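PDB 3HWU: putative DNA-binding protein from Ralstonia eutropha, which is of unknown function but, as a trimeric protein with a plants and prokaryotes conserved (PCC) domain, may bind DNA. Local coordinates for residues Y15-L26 and L111-V122; Y69-G79 and H91-G99. All coordinates share one frame; numbering follows the deposited sequence.

Contact 2 (69-79 with 91-99) is nested along the chain inside the loop closed by contact 1 (15-26 with 111-122), and their centres lie about 12 Å apart. Both belong to one strongly curved antiparallel sheet, in which strands 87-97 and 103-114 are neighbours. They meet through apolar side chains: Leu111 CD1 lies 3.5 Å from Met74 SE, Val25 CG1 and Ile120 CG1 each 3.9 Å from Met77 CE, and Leu26 CD2 3.8 Å from Ala92 CB. Both contacts also reach the second subunit of the trimer. His91 and His93 of contact 2, with His107, face one vacant point that could be an empty metal site; the Leu26 side chain of contact 1 lies near these histidines without touching them.

Contact 1 of 2, residues Y15-L26 and L111-V122; sequences YLMVLRHGDNVL and LTVGTGSCEITV
Over one face of the His21 ring lies the methyl CG2 of Thr115, 4.1 Å from CE1, while the carbonyl O of Val113 sits at the ring edge, near its plane. The Arg20 guanidinium meets water 1 in plane at its edge, through NE; this water also accepts from His21 N and donates to Gly116 O. Arg20 NH2 forms a salt bridge with Asp134 of the second subunit. Arg20 opens a type II turn to Asp23, whose OD2 takes Arg20 N from above the carboxylate plane and pairs with Lys7. The turn carries the chain onto the end of strand 103-114: Gly22 N bonds Val113 O, and Val113 N bonds Asp23 O. Before it, strands 14-20 and 117-125 run as antiparallel neighbours in the PCC-domain sheet, with Met17 and Ile120 a hydrogen-bonded pair; Met17 N reaches Ile120 O at 2.8 Å, nearly straight (170°). On the face of Met17, Leu19 and Ile120 the packing is apolar: Leu19 CD1 touches Ile120 CD1 at 3.8 Å, and the selenium of Met17 lies alongside the same methyl. Val25, at the start of helix 25-35, bonds Leu111 O through N and sets CB 3.7 Å from Leu111 CD2; with CG1 anti to N (chi1 174°) it meets Ile120 CD1, while CG2 touches Val113 CG2. On the other face, buried Glu119 is gripped by Arg131, Ser80 and His91 of the second subunit.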
loop_
_atom_site.group_PDB
_atom_site.type_symbol
_atom_site.label_atom_id
_atom_site.label_comp_id
_atom_site.label_asym_id
_atom_site.label_seq_id
_atom_site.Cartn_x
_atom_site.Cartn_y
_atom_site.Cartn_z
ATOM N N TYR A 15 -8.614 -0.220 13.394
ATOM C CA TYR A 15 -9.521 0.911 13.212
ATOM C C TYR A 15 -9.561 1.280 11.742
ATOM O O TYR A 15 -8.618 0.993 10.981
ATOM C CB TYR A 15 -9.007 2.154 13.985
ATOM C CG TYR A 15 -8.939 1.907 15.461
ATOM C CD1 TYR A 15 -10.075 1.978 16.259
ATOM C CD2 TYR A 15 -7.749 1.561 16.066
ATOM C CE1 TYR A 15 -9.998 1.713 17.642
ATOM C CE2 TYR A 15 -7.676 1.302 17.434
ATOM C CZ TYR A 15 -8.792 1.353 18.192
ATOM O OH TYR A 15 -8.701 1.039 19.536
ATOM N N LEU A 16 -10.627 1.964 11.347
ATOM C CA LEU A 16 -10.706 2.661 10.058
ATOM C C LEU A 16 -10.943 4.124 10.404
ATOM O O LEU A 16 -11.884 4.459 11.140
ATOM C CB LEU A 16 -11.897 2.148 9.226
ATOM C CG LEU A 16 -12.107 2.830 7.879
ATOM C CD1 LEU A 16 -10.960 2.574 6.873
ATOM C CD2 LEU A 16 -13.470 2.432 7.271
HETATM N N MSE A 17 -10.108 4.993 9.854
HETATM C CA MSE A 17 -10.209 6.417 10.114
HETATM C C MSE A 17 -10.559 7.163 8.811
HETATM O O MSE A 17 -9.995 6.859 7.758
HETATM C CB MSE A 17 -8.878 6.890 10.712
HETATM C CG MSE A 17 -8.711 8.365 10.974
HETATM SE SE MSE A 17 -7.097 8.754 12.021
HETATM C CE MSE A 17 -8.088 9.164 13.491
ATOM N N VAL A 18 -11.504 8.116 8.888
ATOM C CA VAL A 18 -11.848 8.977 7.757
ATOM C C VAL A 18 -11.655 10.424 8.221
ATOM O O VAL A 18 -12.447 10.961 8.984
ATOM C CB VAL A 18 -13.268 8.750 7.171
ATOM C CG1 VAL A 18 -13.516 9.729 5.999
ATOM C CG2 VAL A 18 -13.459 7.306 6.729
ATOM N N LEU A 19 -10.557 11.014 7.777
ATOM C CA LEU A 19 -10.224 12.391 8.073
ATOM C C LEU A 19 -10.812 13.294 6.997
ATOM O O LEU A 19 -11.111 12.864 5.889
ATOM C CB LEU A 19 -8.715 12.575 8.213
ATOM C CG LEU A 19 -8.033 11.672 9.243
ATOM C CD1 LEU A 19 -6.506 11.995 9.270
ATOM C CD2 LEU A 19 -8.600 11.856 10.657
ATOM N N ARG A 20 -11.031 14.544 7.372
ATOM C CA ARG A 20 -11.807 15.494 6.621
ATOM C C ARG A 20 -11.021 16.773 6.348
ATOM O O ARG A 20 -9.916 16.955 6.842
ATOM C CB ARG A 20 -13.089 15.786 7.423
ATOM C CG ARG A 20 -13.832 14.559 7.848
ATOM C CD ARG A 20 -14.437 13.890 6.658
ATOM N NE ARG A 20 -15.465 14.746 6.122
ATOM C CZ ARG A 20 -16.716 14.723 6.544
ATOM N NH1 ARG A 20 -17.086 13.850 7.473
ATOM N NH2 ARG A 20 -17.568 15.567 6.018
ATOM N N HIS A 21 -11.588 17.643 5.522
ATOM C CA HIS A 21 -10.963 18.892 5.116
ATOM C C HIS A 21 -10.268 19.591 6.285
ATOM O O HIS A 21 -10.876 19.824 7.344
ATOM C CB HIS A 21 -12.097 19.782 4.578
ATOM C CG HIS A 21 -11.677 21.085 3.967
ATOM N ND1 HIS A 21 -10.391 21.386 3.573
ATOM C CD2 HIS A 21 -12.433 22.144 3.592
ATOM C CE1 HIS A 21 -10.360 22.599 3.047
ATOM N NE2 HIS A 21 -11.586 23.074 3.037
ATOM N N GLY A 22 -8.986 19.905 6.085
ATOM C CA GLY A 22 -8.188 20.643 7.029
ATOM C C GLY A 22 -7.484 19.789 8.070
ATOM O O GLY A 22 -6.640 20.299 8.772
ATOM N N ASP A 23 -7.805 18.496 8.170
ATOM C CA ASP A 23 -7.172 17.658 9.203
ATOM C C ASP A 23 -5.697 17.407 8.893
ATOM O O ASP A 23 -5.325 17.056 7.778
ATOM C CB ASP A 23 -7.882 16.310 9.341
ATOM C CG ASP A 23 -9.260 16.393 9.969
ATOM O OD1 ASP A 23 -9.562 17.410 10.650
ATOM O OD2 ASP A 23 -10.040 15.396 9.881
ATOM N N ASN A 24 -4.889 17.510 9.938
ATOM C CA ASN A 24 -3.486 17.223 9.897
ATOM C C ASN A 24 -3.290 15.717 10.109
ATOM O O ASN A 24 -3.593 15.196 11.179
ATOM C CB ASN A 24 -2.740 18.012 10.979
ATOM C CG ASN A 24 -1.257 17.758 10.937
ATOM O OD1 ASN A 24 -0.837 16.611 11.062
ATOM N ND2 ASN A 24 -0.446 18.808 10.696
ATOM N N VAL A 25 -2.858 15.025 9.070
ATOM C CA VAL A 25 -2.973 13.547 9.067
ATOM C C VAL A 25 -2.104 12.874 10.124
ATOM O O VAL A 25 -2.584 12.033 10.895
ATOM C CB VAL A 25 -2.687 13.016 7.660
ATOM C CG1 VAL A 25 -2.649 11.451 7.637
ATOM C CG2 VAL A 25 -3.741 13.530 6.638
ATOM N N LEU A 26 -0.815 13.206 10.171
ATOM C CA LEU A 26 0.031 12.509 11.142
ATOM C C LEU A 26 -0.357 12.888 12.571
ATOM O O LEU A 26 -0.294 12.059 13.459
ATOM C CB LEU A 26 1.535 12.693 10.896
ATOM C CG LEU A 26 2.005 12.332 9.463
ATOM C CD1 LEU A 26 3.515 12.469 9.440
ATOM C CD2 LEU A 26 1.601 10.950 9.047
ATOM N N LEU A 111 1.283 16.410 6.485
ATOM C CA LEU A 111 0.327 16.546 5.408
ATOM C C LEU A 111 -1.038 16.881 5.973
ATOM O O LEU A 111 -1.361 16.509 7.116
ATOM C CB LEU A 111 0.293 15.303 4.489
ATOM C CG LEU A 111 -0.208 13.988 5.063
ATOM C CD1 LEU A 111 -0.291 12.914 3.962
ATOM C CD2 LEU A 111 0.649 13.435 6.228
ATOM N N THR A 112 -1.777 17.632 5.155
ATOM C CA THR A 112 -3.052 18.213 5.525
ATOM C C THR A 112 -4.088 17.878 4.456
ATOM O O THR A 112 -3.851 18.114 3.270
ATOM C CB THR A 112 -2.956 19.743 5.682
ATOM O OG1 THR A 112 -1.956 20.056 6.659
ATOM C CG2 THR A 112 -4.281 20.348 6.105
ATOM N N VAL A 113 -5.240 17.354 4.889
ATOM C CA VAL A 113 -6.320 17.020 3.973
ATOM C C VAL A 113 -6.857 18.298 3.322
ATOM O O VAL A 113 -7.103 19.311 4.017
ATOM C CB VAL A 113 -7.467 16.308 4.695
ATOM C CG1 VAL A 113 -8.635 15.959 3.786
ATOM C CG2 VAL A 113 -6.942 15.036 5.429
ATOM N N GLY A 114 -7.071 18.229 2.012
ATOM C CA GLY A 114 -7.611 19.338 1.250
ATOM C C GLY A 114 -9.095 19.239 1.059
ATOM O O GLY A 114 -9.838 18.805 1.949
ATOM N N THR A 115 -9.544 19.638 -0.117
ATOM C CA THR A 115 -10.981 19.548 -0.390
ATOM C C THR A 115 -11.325 18.089 -0.785
ATOM O O THR A 115 -11.508 17.720 -1.943
ATOM C CB THR A 115 -11.391 20.546 -1.421
ATOM O OG1 THR A 115 -10.639 20.294 -2.579
ATOM C CG2 THR A 115 -11.150 22.001 -0.944
ATOM N N GLY A 116 -11.370 17.253 0.237
ATOM C CA GLY A 116 -11.472 15.810 0.058
ATOM C C GLY A 116 -11.501 15.167 1.416
ATOM O O GLY A 116 -11.977 15.766 2.399
ATOM N N SER A 117 -10.926 13.959 1.486
ATOM C CA SER A 117 -10.868 13.191 2.744
ATOM C C SER A 117 -9.588 12.367 2.758
ATOM O O SER A 117 -8.833 12.383 1.777
ATOM C CB SER A 117 -12.099 12.286 2.872
ATOM O OG SER A 117 -12.177 11.378 1.806
ATOM N N CYS A 118 -9.353 11.633 3.830
ATOM C CA CYS A 118 -8.251 10.680 3.902
ATOM C C CYS A 118 -8.775 9.441 4.621
ATOM O O CYS A 118 -9.190 9.546 5.781
ATOM C CB CYS A 118 -7.024 11.305 4.603
ATOM S SG CYS A 118 -5.674 10.177 4.843
ATOM N N GLU A 119 -8.742 8.294 3.946
ATOM C CA GLU A 119 -9.156 7.004 4.485
ATOM C C GLU A 119 -7.904 6.285 4.960
ATOM O O GLU A 119 -6.955 6.164 4.197
ATOM C CB GLU A 119 -9.849 6.153 3.430
ATOM C CG GLU A 119 -11.112 6.778 2.857
ATOM C CD GLU A 119 -11.702 6.025 1.680
ATOM O OE1 GLU A 119 -11.202 4.940 1.355
ATOM O OE2 GLU A 119 -12.688 6.531 1.111
ATOM N N ILE A 120 -7.892 5.828 6.217
ATOM C CA ILE A 120 -6.716 5.187 6.801
ATOM C C ILE A 120 -7.139 3.881 7.447
ATOM O O ILE A 120 -7.985 3.882 8.367
ATOM C CB ILE A 120 -5.976 6.072 7.840
ATOM C CG1 ILE A 120 -5.724 7.483 7.302
ATOM C CG2 ILE A 120 -4.656 5.378 8.246
ATOM C CD1 ILE A 120 -5.263 8.484 8.376
ATOM N N THR A 121 -6.494 2.789 7.036
ATOM C CA THR A 121 -6.781 1.440 7.548
ATOM C C THR A 121 -5.667 1.067 8.534
ATOM O O THR A 121 -4.501 0.964 8.103
ATOM C CB THR A 121 -6.799 0.450 6.363
ATOM O OG1 THR A 121 -7.817 0.911 5.474
ATOM C CG2 THR A 121 -7.035 -0.957 6.848
ATOM N N VAL A 122 -5.999 0.916 9.824
ATOM C CA VAL A 122 -5.018 0.738 10.885
ATOM C C VAL A 122 -5.154 -0.684 11.448
ATOM O O VAL A 122 -6.263 -1.116 11.843
ATOM C CB VAL A 122 -5.249 1.757 12.018
ATOM C CG1 VAL A 122 -4.167 1.602 13.123
ATOM C CG2 VAL A 122 -5.269 3.211 11.503
HETATM O O HOH W 1 -13.973 16.543 4.134
#

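Contact 2 of 2, residues Y69-G79 and H91-G99; sequences YRNVEMANMTG and HAHGTVTDG
Val72 and Val96 each hold CG1 anti to the carbonyl carbon (chi1 -73° and -64°), which leaves CG2 between the backbone N and that carbon; the side chains cross at a slant with Val72 CG2 3.7 Å from Val96 CB. The same torsion lays Val96 CG2 over one face of the Tyr69 ring. Farther along this face the selenomethionines Met74 and Met77 lead away from strand 87-97 into the core, where Met74 also meets Met49, and Met77 Phe43. On the opposite face, Thr78 OG1 donates to a lone pair of Asn76 OD1 in the amide plane at 2.7 Å; water 2 bridges this oxygen and Thr95 OG1 by hydrogen bonds. Thr78 OG1 also bonds Asn76 ND2 of the third subunit, and Asn76 ND2 bonds Thr78 OG1 of the second, while His93 ND1 bonds Met74 O of the third. Thr78 and His93 form an antiparallel hydrogen-bonded pair. Between Met74 and Asn76 the register slips by one, and Thr95 O receives two weak bonds, from Ala75 N at 2.8 Å and Asn76 N at 3.5 Å: a classic beta bulge within the hairpin of strands 72-84 and 87-97.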
loop_
_atom_site.group_PDB
_atom_site.type_symbol
_atom_site.label_atom_id
_atom_site.label_comp_id
_atom_site.label_asym_id
_atom_site.label_seq_id
_atom_site.Cartn_x
_atom_site.Cartn_y
_atom_site.Cartn_z
ATOM N N TYR A 69 4.382 19.676 -1.685
ATOM C CA TYR A 69 3.454 19.608 -2.798
ATOM C C TYR A 69 2.093 20.082 -2.356
ATOM O O TYR A 69 1.690 19.843 -1.244
ATOM C CB TYR A 69 3.352 18.173 -3.329
ATOM C CG TYR A 69 4.636 17.646 -3.888
ATOM C CD1 TYR A 69 5.602 17.087 -3.077
ATOM C CD2 TYR A 69 4.933 17.761 -5.215
ATOM C CE1 TYR A 69 6.780 16.644 -3.622
ATOM C CE2 TYR A 69 6.111 17.338 -5.754
ATOM C CZ TYR A 69 7.046 16.765 -4.956
ATOM O OH TYR A 69 8.230 16.327 -5.536
ATOM N N ARG A 70 1.393 20.780 -3.235
ATOM C CA ARG A 70 0.088 21.340 -2.960
ATOM C C ARG A 70 -1.003 20.753 -3.832
ATOM O O ARG A 70 -0.790 20.545 -5.023
ATOM C CB ARG A 70 0.093 22.893 -3.134
ATOM C CG ARG A 70 1.152 23.548 -2.273
ATOM C CD ARG A 70 1.178 25.050 -2.507
ATOM N NE ARG A 70 2.193 25.711 -1.705
ATOM C CZ ARG A 70 2.037 25.954 -0.409
ATOM N NH1 ARG A 70 0.953 25.545 0.213
ATOM N NH2 ARG A 70 2.963 26.622 0.268
ATOM N N ASN A 71 -2.186 20.575 -3.263
ATOM C CA ASN A 71 -3.381 20.129 -3.993
ATOM C C ASN A 71 -3.098 18.872 -4.837
ATOM O O ASN A 71 -3.155 18.850 -6.071
ATOM C CB ASN A 71 -3.976 21.276 -4.792
ATOM C CG ASN A 71 -4.646 22.307 -3.887
ATOM O OD1 ASN A 71 -5.069 21.999 -2.793
ATOM N ND2 ASN A 71 -4.750 23.533 -4.351
ATOM N N VAL A 72 -2.754 17.802 -4.116
ATOM C CA VAL A 72 -2.330 16.544 -4.709
ATOM C C VAL A 72 -3.167 15.365 -4.224
ATOM O O VAL A 72 -3.610 15.321 -3.074
ATOM C CB VAL A 72 -0.840 16.215 -4.445
ATOM C CG1 VAL A 72 0.061 17.114 -5.281
ATOM C CG2 VAL A 72 -0.495 16.269 -2.973
ATOM N N GLU A 73 -3.427 14.430 -5.122
ATOM C CA GLU A 73 -3.971 13.122 -4.725
ATOM C C GLU A 73 -2.874 12.314 -4.062
ATOM O O GLU A 73 -1.752 12.291 -4.557
ATOM C CB GLU A 73 -4.509 12.370 -5.940
ATOM C CG GLU A 73 -5.816 12.963 -6.539
ATOM C CD GLU A 73 -7.061 12.711 -5.700
ATOM O OE1 GLU A 73 -6.958 12.243 -4.564
ATOM O OE2 GLU A 73 -8.176 12.979 -6.216
HETATM N N MSE A 74 -3.169 11.698 -2.940
HETATM C CA MSE A 74 -2.270 10.769 -2.303
HETATM C C MSE A 74 -2.629 9.348 -2.694
HETATM O O MSE A 74 -3.656 8.791 -2.282
HETATM C CB MSE A 74 -2.302 10.919 -0.795
HETATM C CG MSE A 74 -1.247 10.073 -0.129
HETATM SE SE MSE A 74 -1.032 10.354 1.725
HETATM C CE MSE A 74 -2.727 9.433 2.303
ATOM N N ALA A 75 -1.852 8.841 -3.641
ATOM C CA ALA A 75 -2.102 7.538 -4.236
ATOM C C ALA A 75 -1.918 6.390 -3.238
ATOM O O ALA A 75 -2.574 5.369 -3.322
ATOM C CB ALA A 75 -1.191 7.332 -5.487
ATOM N N ASN A 76 -1.016 6.594 -2.268
ATOM C CA ASN A 76 -0.846 5.652 -1.160
ATOM C C ASN A 76 -0.087 6.313 -0.052
ATOM O O ASN A 76 0.800 7.106 -0.326
ATOM C CB ASN A 76 -0.071 4.397 -1.636
ATOM C CG ASN A 76 0.352 3.534 -0.455
ATOM O OD1 ASN A 76 1.464 3.747 0.090
ATOM N ND2 ASN A 76 -0.515 2.574 -0.002
HETATM N N MSE A 77 -0.444 5.944 1.168
HETATM C CA MSE A 77 0.400 6.124 2.332
HETATM C C MSE A 77 0.576 4.756 2.983
HETATM O O MSE A 77 -0.388 3.977 3.014
HETATM C CB MSE A 77 -0.321 7.059 3.312
HETATM C CG MSE A 77 0.434 7.302 4.634
HETATM SE SE MSE A 77 -0.346 8.731 5.731
HETATM C CE MSE A 77 -2.017 7.897 6.176
ATOM N N THR A 78 1.773 4.489 3.510
ATOM C CA THR A 78 2.069 3.249 4.213
ATOM C C THR A 78 2.897 3.647 5.418
ATOM O O THR A 78 3.829 4.438 5.285
ATOM C CB THR A 78 2.838 2.257 3.311
ATOM O OG1 THR A 78 2.080 2.017 2.122
ATOM C CG2 THR A 78 3.070 0.915 3.994
ATOM N N GLY A 79 2.619 3.095 6.602
ATOM C CA GLY A 79 3.380 3.474 7.792
ATOM C C GLY A 79 3.118 2.652 9.020
ATOM O O GLY A 79 2.469 1.598 8.939
ATOM N N HIS A 91 5.709 6.793 11.679
ATOM C CA HIS A 91 6.660 6.635 10.593
ATOM C C HIS A 91 5.827 6.377 9.366
ATOM O O HIS A 91 5.176 5.329 9.256
ATOM C CB HIS A 91 7.588 5.453 10.844
ATOM C CG HIS A 91 8.612 5.264 9.797
ATOM N ND1 HIS A 91 9.325 4.092 9.639
ATOM C CD2 HIS A 91 9.054 6.113 8.842
ATOM C CE1 HIS A 91 10.188 4.252 8.650
ATOM N NE2 HIS A 91 10.044 5.472 8.153
ATOM N N ALA A 92 5.780 7.333 8.448
ATOM C CA ALA A 92 4.904 7.217 7.308
ATOM C C ALA A 92 5.645 7.642 6.029
ATOM O O ALA A 92 6.382 8.631 6.022
ATOM C CB ALA A 92 3.627 8.086 7.475
ATOM N N HIS A 93 5.343 6.933 4.949
ATOM C CA HIS A 93 5.761 7.301 3.602
ATOM C C HIS A 93 4.498 7.519 2.766
ATOM O O HIS A 93 3.429 6.946 3.042
ATOM C CB HIS A 93 6.633 6.215 2.958
ATOM C CG HIS A 93 7.981 6.032 3.589
ATOM N ND1 HIS A 93 8.936 5.220 3.029
ATOM C CD2 HIS A 93 8.548 6.543 4.705
ATOM C CE1 HIS A 93 10.045 5.304 3.735
ATOM N NE2 HIS A 93 9.847 6.117 4.745
ATOM N N GLY A 94 4.632 8.266 1.672
ATOM C CA GLY A 94 3.541 8.476 0.770
ATOM C C GLY A 94 3.972 8.690 -0.661
ATOM O O GLY A 94 5.114 9.016 -0.919
ATOM N N THR A 95 2.996 8.582 -1.551
ATOM C CA THR A 95 3.117 8.778 -2.978
ATOM C C THR A 95 1.966 9.731 -3.372
ATOM O O THR A 95 0.799 9.430 -3.083
ATOM C CB THR A 95 2.914 7.413 -3.738
ATOM O OG1 THR A 95 3.820 6.406 -3.183
ATOM C CG2 THR A 95 3.077 7.548 -5.189
ATOM N N VAL A 96 2.286 10.864 -3.997
ATOM C CA VAL A 96 1.319 11.904 -4.393
ATOM C C VAL A 96 1.436 12.179 -5.880
ATOM O O VAL A 96 2.508 12.001 -6.470
ATOM C CB VAL A 96 1.454 13.213 -3.570
ATOM C CG1 VAL A 96 1.135 12.963 -2.079
ATOM C CG2 VAL A 96 2.833 13.864 -3.707
ATOM N N THR A 97 0.333 12.609 -6.470
ATOM C CA THR A 97 0.278 12.919 -7.884
ATOM C C THR A 97 -0.604 14.160 -8.080
ATOM O O THR A 97 -1.500 14.444 -7.270
ATOM C CB THR A 97 -0.318 11.757 -8.711
ATOM O OG1 THR A 97 -1.678 11.542 -8.322
ATOM C CG2 THR A 97 0.485 10.446 -8.527
ATOM N N ASP A 98 -0.374 14.870 -9.180
ATOM C CA ASP A 98 -1.135 16.083 -9.479
ATOM C C ASP A 98 -1.797 15.957 -10.845
ATOM O O ASP A 98 -2.024 14.869 -11.352
ATOM C CB ASP A 98 -0.231 17.317 -9.412
ATOM C CG ASP A 98 0.819 17.342 -10.514
ATOM O OD1 ASP A 98 0.884 16.379 -11.308
ATOM O OD2 ASP A 98 1.633 18.322 -10.514
ATOM N N GLY A 99 -2.136 17.091 -11.460
ATOM C CA GLY A 99 -2.788 17.057 -12.750
ATOM C C GLY A 99 -1.913 16.616 -13.912
ATOM O O GLY A 99 -2.424 16.421 -15.002
HETATM O O HOH W 2 3.534 5.543 -0.439
#